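Local structure of YjbQ family protein (Sulfolobus solfataricus, 1VPH) at residues Gly49-Val63 with His101-Val115. The protein is of unknown function but belongs to the YjbQ (UPF0047) family, assembles as a trimer and binds a potassium ion in the crystal. Numbering follows the deposited sequence.
Sequences GICLIFVAHSTAAIV and HLGATFLGAERVFPV. With K (potassium ion), chain K; PO4 (phosphate ion), chain L.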
loop_
_atom_site.group_PDB
_atom_site.type_symbol
_atom_site.label_atom_id
_atom_site.label_comp_id
_atom_site.label_asym_id
_atom_site.label_seq_id
_atom_site.Cartn_x
_atom_site.Cartn_y
_atom_site.Cartn_z
ATOM N N GLY C 49 16.046 8.740 3.673
ATOM C CA GLY C 49 14.747 9.235 3.316
ATOM C C GLY C 49 13.860 8.103 2.861
ATOM O O GLY C 49 13.960 6.974 3.386
ATOM N N ILE C 50 13.011 8.407 1.897
ATOM C CA ILE C 50 12.105 7.434 1.354
ATOM C C ILE C 50 12.158 7.462 -0.161
ATOM O O ILE C 50 12.570 8.451 -0.774
ATOM C CB ILE C 50 10.642 7.624 1.835
ATOM C CG1 ILE C 50 10.122 9.013 1.496
ATOM C CG2 ILE C 50 10.549 7.412 3.357
ATOM C CD1 ILE C 50 8.622 9.138 1.580
ATOM N N CYS C 51 11.769 6.342 -0.764
ATOM C CA CYS C 51 11.682 6.266 -2.205
ATOM C C CYS C 51 10.242 5.795 -2.505
ATOM O O CYS C 51 9.845 4.678 -2.093
ATOM C CB CYS C 51 12.706 5.317 -2.752
ATOM S SG CYS C 51 12.508 4.962 -4.508
ATOM N N LEU C 52 9.490 6.668 -3.170
ATOM C CA LEU C 52 8.177 6.407 -3.695
ATOM C C LEU C 52 8.271 5.970 -5.153
ATOM O O LEU C 52 8.824 6.670 -5.983
ATOM C CB LEU C 52 7.315 7.690 -3.624
ATOM C CG LEU C 52 5.899 7.646 -4.210
ATOM C CD1 LEU C 52 4.982 6.626 -3.466
ATOM C CD2 LEU C 52 5.197 9.017 -4.235
ATOM N N ILE C 53 7.695 4.809 -5.463
ATOM C CA ILE C 53 7.617 4.303 -6.819
ATOM C C ILE C 53 6.137 4.198 -7.164
ATOM O O ILE C 53 5.407 3.423 -6.522
ATOM C CB ILE C 53 8.244 2.885 -6.888
ATOM C CG1 ILE C 53 9.681 2.903 -6.369
ATOM C CG2 ILE C 53 8.163 2.332 -8.306
ATOM C CD1 ILE C 53 9.853 2.249 -5.029
ATOM N N PHE C 54 5.702 4.968 -8.148
ATOM C CA PHE C 54 4.271 5.305 -8.366
ATOM C C PHE C 54 3.928 5.251 -9.851
ATOM O O PHE C 54 4.685 5.758 -10.677
ATOM C CB PHE C 54 3.978 6.679 -7.771
ATOM C CG PHE C 54 2.577 7.192 -8.029
ATOM C CD1 PHE C 54 1.519 6.920 -7.152
ATOM C CD2 PHE C 54 2.298 7.951 -9.157
ATOM C CE1 PHE C 54 0.244 7.396 -7.436
ATOM C CE2 PHE C 54 0.991 8.416 -9.423
ATOM C CZ PHE C 54 -0.008 8.148 -8.546
ATOM N N VAL C 55 2.809 4.596 -10.171
ATOM C CA VAL C 55 2.261 4.635 -11.543
ATOM C C VAL C 55 0.979 5.444 -11.550
ATOM O O VAL C 55 0.029 5.237 -10.774
ATOM C CB VAL C 55 2.017 3.270 -12.161
ATOM C CG1 VAL C 55 3.280 2.507 -12.244
ATOM C CG2 VAL C 55 1.054 2.498 -11.379
ATOM N N ALA C 56 0.934 6.366 -12.471
ATOM C CA ALA C 56 -0.251 7.194 -12.684
ATOM C C ALA C 56 -1.208 6.534 -13.687
ATOM O O ALA C 56 -1.539 7.131 -14.728
ATOM C CB ALA C 56 0.155 8.556 -13.208
ATOM N N HIS C 57 -1.543 5.283 -13.450
ATOM C CA HIS C 57 -2.261 4.459 -14.399
ATOM C C HIS C 57 -3.270 3.717 -13.556
ATOM O O HIS C 57 -2.986 3.386 -12.412
ATOM C CB HIS C 57 -1.313 3.428 -15.035
ATOM C CG HIS C 57 -0.250 3.993 -15.918
ATOM N ND1 HIS C 57 -0.529 4.614 -17.110
ATOM C CD2 HIS C 57 1.104 3.961 -15.816
ATOM C CE1 HIS C 57 0.603 4.964 -17.697
ATOM N NE2 HIS C 57 1.609 4.568 -16.938
ATOM N N SER C 58 -4.456 3.464 -14.093
ATOM C CA SER C 58 -5.469 2.769 -13.332
ATOM C C SER C 58 -5.568 1.272 -13.697
ATOM O O SER C 58 -6.362 0.542 -13.059
ATOM C CB SER C 58 -6.792 3.488 -13.559
ATOM O OG SER C 58 -7.216 3.262 -14.901
ATOM N N THR C 59 -4.758 0.798 -14.645
ATOM C CA THR C 59 -4.780 -0.614 -15.051
ATOM C C THR C 59 -3.383 -1.260 -14.973
ATOM O O THR C 59 -3.117 -2.323 -15.538
ATOM C CB THR C 59 -5.380 -0.735 -16.460
ATOM O OG1 THR C 59 -4.553 -0.071 -17.391
ATOM C CG2 THR C 59 -6.782 -0.166 -16.476
ATOM N N ALA C 60 -2.517 -0.594 -14.230
ATOM C CA ALA C 60 -1.246 -1.113 -13.829
ATOM C C ALA C 60 -1.006 -0.856 -12.339
ATOM O O ALA C 60 -1.721 -0.069 -11.678
ATOM C CB ALA C 60 -0.122 -0.507 -14.674
ATOM N N ALA C 61 -0.021 -1.560 -11.787
ATOM C CA ALA C 61 0.288 -1.438 -10.370
ATOM C C ALA C 61 1.786 -1.572 -10.140
ATOM O O ALA C 61 2.541 -1.891 -11.056
ATOM C CB ALA C 61 -0.481 -2.494 -9.534
ATOM N N ILE C 62 2.198 -1.348 -8.887
ATOM C CA ILE C 62 3.611 -1.537 -8.464
ATOM C C ILE C 62 3.605 -2.498 -7.325
ATOM O O ILE C 62 2.816 -2.302 -6.396
ATOM C CB ILE C 62 4.245 -0.216 -8.004
ATOM C CG1 ILE C 62 4.373 0.791 -9.196
ATOM C CG2 ILE C 62 5.624 -0.455 -7.390
ATOM C CD1 ILE C 62 5.364 0.320 -10.349
ATOM N N VAL C 63 4.404 -3.585 -7.415
ATOM C CA VAL C 63 4.536 -4.537 -6.310
ATOM C C VAL C 63 5.992 -4.829 -6.032
ATOM O O VAL C 63 6.860 -4.473 -6.802
ATOM C CB VAL C 63 3.749 -5.882 -6.524
ATOM C CG1 VAL C 63 2.287 -5.601 -6.666
ATOM C CG2 VAL C 63 4.310 -6.683 -7.703
ATOM N N HIS C 101 -8.592 -2.898 -13.911
ATOM C CA HIS C 101 -8.890 -1.881 -12.908
ATOM C C HIS C 101 -9.050 -2.494 -11.494
ATOM O O HIS C 101 -8.579 -1.941 -10.510
ATOM C CB HIS C 101 -10.209 -1.186 -13.231
ATOM C CG HIS C 101 -10.161 -0.319 -14.456
ATOM N ND1 HIS C 101 -9.567 0.920 -14.446
ATOM C CD2 HIS C 101 -10.655 -0.496 -15.700
ATOM C CE1 HIS C 101 -9.707 1.479 -15.631
ATOM N NE2 HIS C 101 -10.344 0.627 -16.422
ATOM N N LEU C 102 -9.706 -3.651 -11.407
ATOM C CA LEU C 102 -9.860 -4.349 -10.128
ATOM C C LEU C 102 -8.533 -4.765 -9.526
ATOM O O LEU C 102 -8.293 -4.524 -8.379
ATOM C CB LEU C 102 -10.783 -5.549 -10.316
ATOM C CG LEU C 102 -12.245 -5.272 -10.694
ATOM C CD1 LEU C 102 -13.028 -6.588 -10.868
ATOM C CD2 LEU C 102 -12.936 -4.429 -9.696
ATOM N N GLY C 103 -7.668 -5.372 -10.330
ATOM C CA GLY C 103 -6.335 -5.774 -9.873
ATOM C C GLY C 103 -5.530 -4.605 -9.378
ATOM O O GLY C 103 -4.894 -4.664 -8.335
ATOM N N ALA C 104 -5.528 -3.529 -10.145
ATOM C CA ALA C 104 -4.742 -2.350 -9.794
ATOM C C ALA C 104 -5.287 -1.716 -8.509
ATOM O O ALA C 104 -4.538 -1.276 -7.642
ATOM C CB ALA C 104 -4.771 -1.352 -10.898
ATOM N N THR C 105 -6.608 -1.697 -8.382
ATOM C CA THR C 105 -7.270 -1.138 -7.189
ATOM C C THR C 105 -6.786 -1.880 -5.929
ATOM O O THR C 105 -6.496 -1.254 -4.918
ATOM C CB THR C 105 -8.814 -1.219 -7.299
ATOM O OG1 THR C 105 -9.307 -0.365 -8.352
ATOM C CG2 THR C 105 -9.471 -0.836 -6.010
ATOM N N PHE C 106 -6.769 -3.203 -5.973
ATOM C CA PHE C 106 -6.291 -4.024 -4.849
ATOM C C PHE C 106 -4.806 -3.925 -4.636
ATOM O O PHE C 106 -4.376 -3.845 -3.502
ATOM C CB PHE C 106 -6.675 -5.475 -5.021
ATOM C CG PHE C 106 -8.048 -5.793 -4.494
ATOM C CD1 PHE C 106 -9.181 -5.412 -5.201
ATOM C CD2 PHE C 106 -8.197 -6.425 -3.259
ATOM C CE1 PHE C 106 -10.455 -5.677 -4.688
ATOM C CE2 PHE C 106 -9.448 -6.718 -2.773
ATOM C CZ PHE C 106 -10.581 -6.336 -3.505
ATOM N N LEU C 107 -4.020 -3.931 -5.715
ATOM C CA LEU C 107 -2.560 -4.053 -5.581
ATOM C C LEU C 107 -1.976 -2.742 -5.129
ATOM O O LEU C 107 -0.983 -2.723 -4.422
ATOM C CB LEU C 107 -1.951 -4.465 -6.883
ATOM C CG LEU C 107 -2.255 -5.945 -7.230
ATOM C CD1 LEU C 107 -1.878 -6.313 -8.648
ATOM C CD2 LEU C 107 -1.571 -6.853 -6.200
ATOM N N GLY C 108 -2.531 -1.672 -5.655
ATOM C CA GLY C 108 -2.056 -0.324 -5.381
ATOM C C GLY C 108 -1.136 0.222 -6.493
ATOM O O GLY C 108 -0.330 -0.501 -7.090
ATOM N N ALA C 109 -1.200 1.533 -6.680
ATOM C CA ALA C 109 -0.353 2.237 -7.654
ATOM C C ALA C 109 1.061 2.490 -7.193
ATOM O O ALA C 109 1.899 2.933 -8.019
ATOM C CB ALA C 109 -0.960 3.565 -7.930
ATOM N N GLU C 110 1.326 2.308 -5.892
ATOM C CA GLU C 110 2.636 2.730 -5.325
ATOM C C GLU C 110 3.200 1.802 -4.308
ATOM O O GLU C 110 2.446 1.071 -3.655
ATOM C CB GLU C 110 2.567 4.121 -4.731
ATOM C CG GLU C 110 2.124 4.263 -3.276
ATOM C CD GLU C 110 0.598 4.370 -3.091
ATOM O OE1 GLU C 110 -0.111 4.700 -4.068
ATOM O OE2 GLU C 110 0.122 4.145 -1.942
ATOM N N ARG C 111 4.523 1.833 -4.181
ATOM C CA ARG C 111 5.173 1.239 -3.073
ATOM C C ARG C 111 6.187 2.256 -2.544
ATOM O O ARG C 111 6.689 3.085 -3.274
ATOM C CB ARG C 111 5.834 -0.072 -3.474
ATOM C CG ARG C 111 4.935 -1.244 -3.740
ATOM C CD ARG C 111 4.098 -1.635 -2.516
ATOM N NE ARG C 111 3.319 -2.822 -2.832
ATOM C CZ ARG C 111 2.099 -2.842 -3.339
ATOM N NH1 ARG C 111 1.450 -1.728 -3.604
ATOM N NH2 ARG C 111 1.508 -4.020 -3.560
ATOM N N VAL C 112 6.424 2.200 -1.257
ATOM C CA VAL C 112 7.345 3.150 -0.580
ATOM C C VAL C 112 8.442 2.326 0.099
ATOM O O VAL C 112 8.141 1.338 0.814
ATOM C CB VAL C 112 6.649 4.014 0.423
ATOM C CG1 VAL C 112 7.630 4.966 1.103
ATOM C CG2 VAL C 112 5.527 4.772 -0.254
ATOM N N PHE C 113 9.694 2.659 -0.197
ATOM C CA PHE C 113 10.848 1.961 0.381
ATOM C C PHE C 113 11.665 2.951 1.247
ATOM O O PHE C 113 11.687 4.152 0.960
ATOM C CB PHE C 113 11.780 1.400 -0.697
ATOM C CG PHE C 113 11.301 0.138 -1.343
ATOM C CD1 PHE C 113 10.246 0.166 -2.205
ATOM C CD2 PHE C 113 11.934 -1.074 -1.071
ATOM C CE1 PHE C 113 9.781 -0.988 -2.776
ATOM C CE2 PHE C 113 11.488 -2.236 -1.643
ATOM C CZ PHE C 113 10.412 -2.192 -2.514
ATOM N N PRO C 114 12.342 2.430 2.292
ATOM C CA PRO C 114 13.277 3.288 2.972
ATOM C C PRO C 114 14.531 3.449 2.122
ATOM O O PRO C 114 14.854 2.577 1.328
ATOM C CB PRO C 114 13.641 2.527 4.262
ATOM C CG PRO C 114 12.709 1.374 4.328
ATOM C CD PRO C 114 12.338 1.097 2.895
ATOM N N VAL C 115 15.177 4.589 2.304
ATOM C CA VAL C 115 16.491 4.877 1.755
ATOM C C VAL C 115 17.373 5.207 2.946
ATOM O O VAL C 115 17.042 6.063 3.742
ATOM C CB VAL C 115 16.438 6.037 0.735
ATOM C CG1 VAL C 115 17.874 6.455 0.293
ATOM C CG2 VAL C 115 15.608 5.649 -0.449
HETATM K K K K . -11.205 0.850 -18.455
HETATM P P PO4 L . -4.541 3.717 -17.567
HETATM O O1 PO4 L . -5.162 3.330 -18.847
HETATM O O2 PO4 L . -5.531 4.454 -16.666
HETATM O O3 PO4 L . -3.446 4.740 -17.785
HETATM O O4 PO4 L . -3.800 2.569 -16.929
HETATM O O HOH W 1 -11.874 2.772 -18.318
#
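Ile53 and Arg111 form an antiparallel hydrogen-bonded pair between strands 49-55 and 110-115, with Ile53 N to Arg111 O at 3.0 Å. Apolar side chains suit both faces of this buried sheet: on one, Ile53 CD1 lies 3.5 Å from Phe113 CD1; on the other, Leu52 CD1 touches Val112 CG2. Arg111, bent at chi2 (-60°), turns back toward the helix end, where NH1 and NH2 both grip Leu107 O in the guanidinium plane and NH1 also reaches Glu110 O. Ile62 O sits over one guanidinium face, 3.2 Å from Arg111 CZ. With an alanine here, Leu107 O is likely to lose both donors, Glu110 O its bond, and a gap to open beside Ile62 and Val63. Small Ala104 lets the helix close in, its CB 3.3 Å from Ser58 O; Gly108, just past the helix, has backbone angles that would jam a CB against the preceding carbonyl. Less tightly packed is the partly exposed turn at Ala56 and His57, where His57, Ser58 and Thr59 bind a phosphate, probably from the crystallisation liquor. Beside it, Thr59 CG2 covers a face of the His101 ring, held at both nitrogens: NE2 binds potassium with His91, Asp95 and Asn97, ND1 bonds Asn65 of a neighbouring subunit. Strand 137-148 flanks strand 49-55, and helix 34-44 packs on Cys51, Ile53 and Val115.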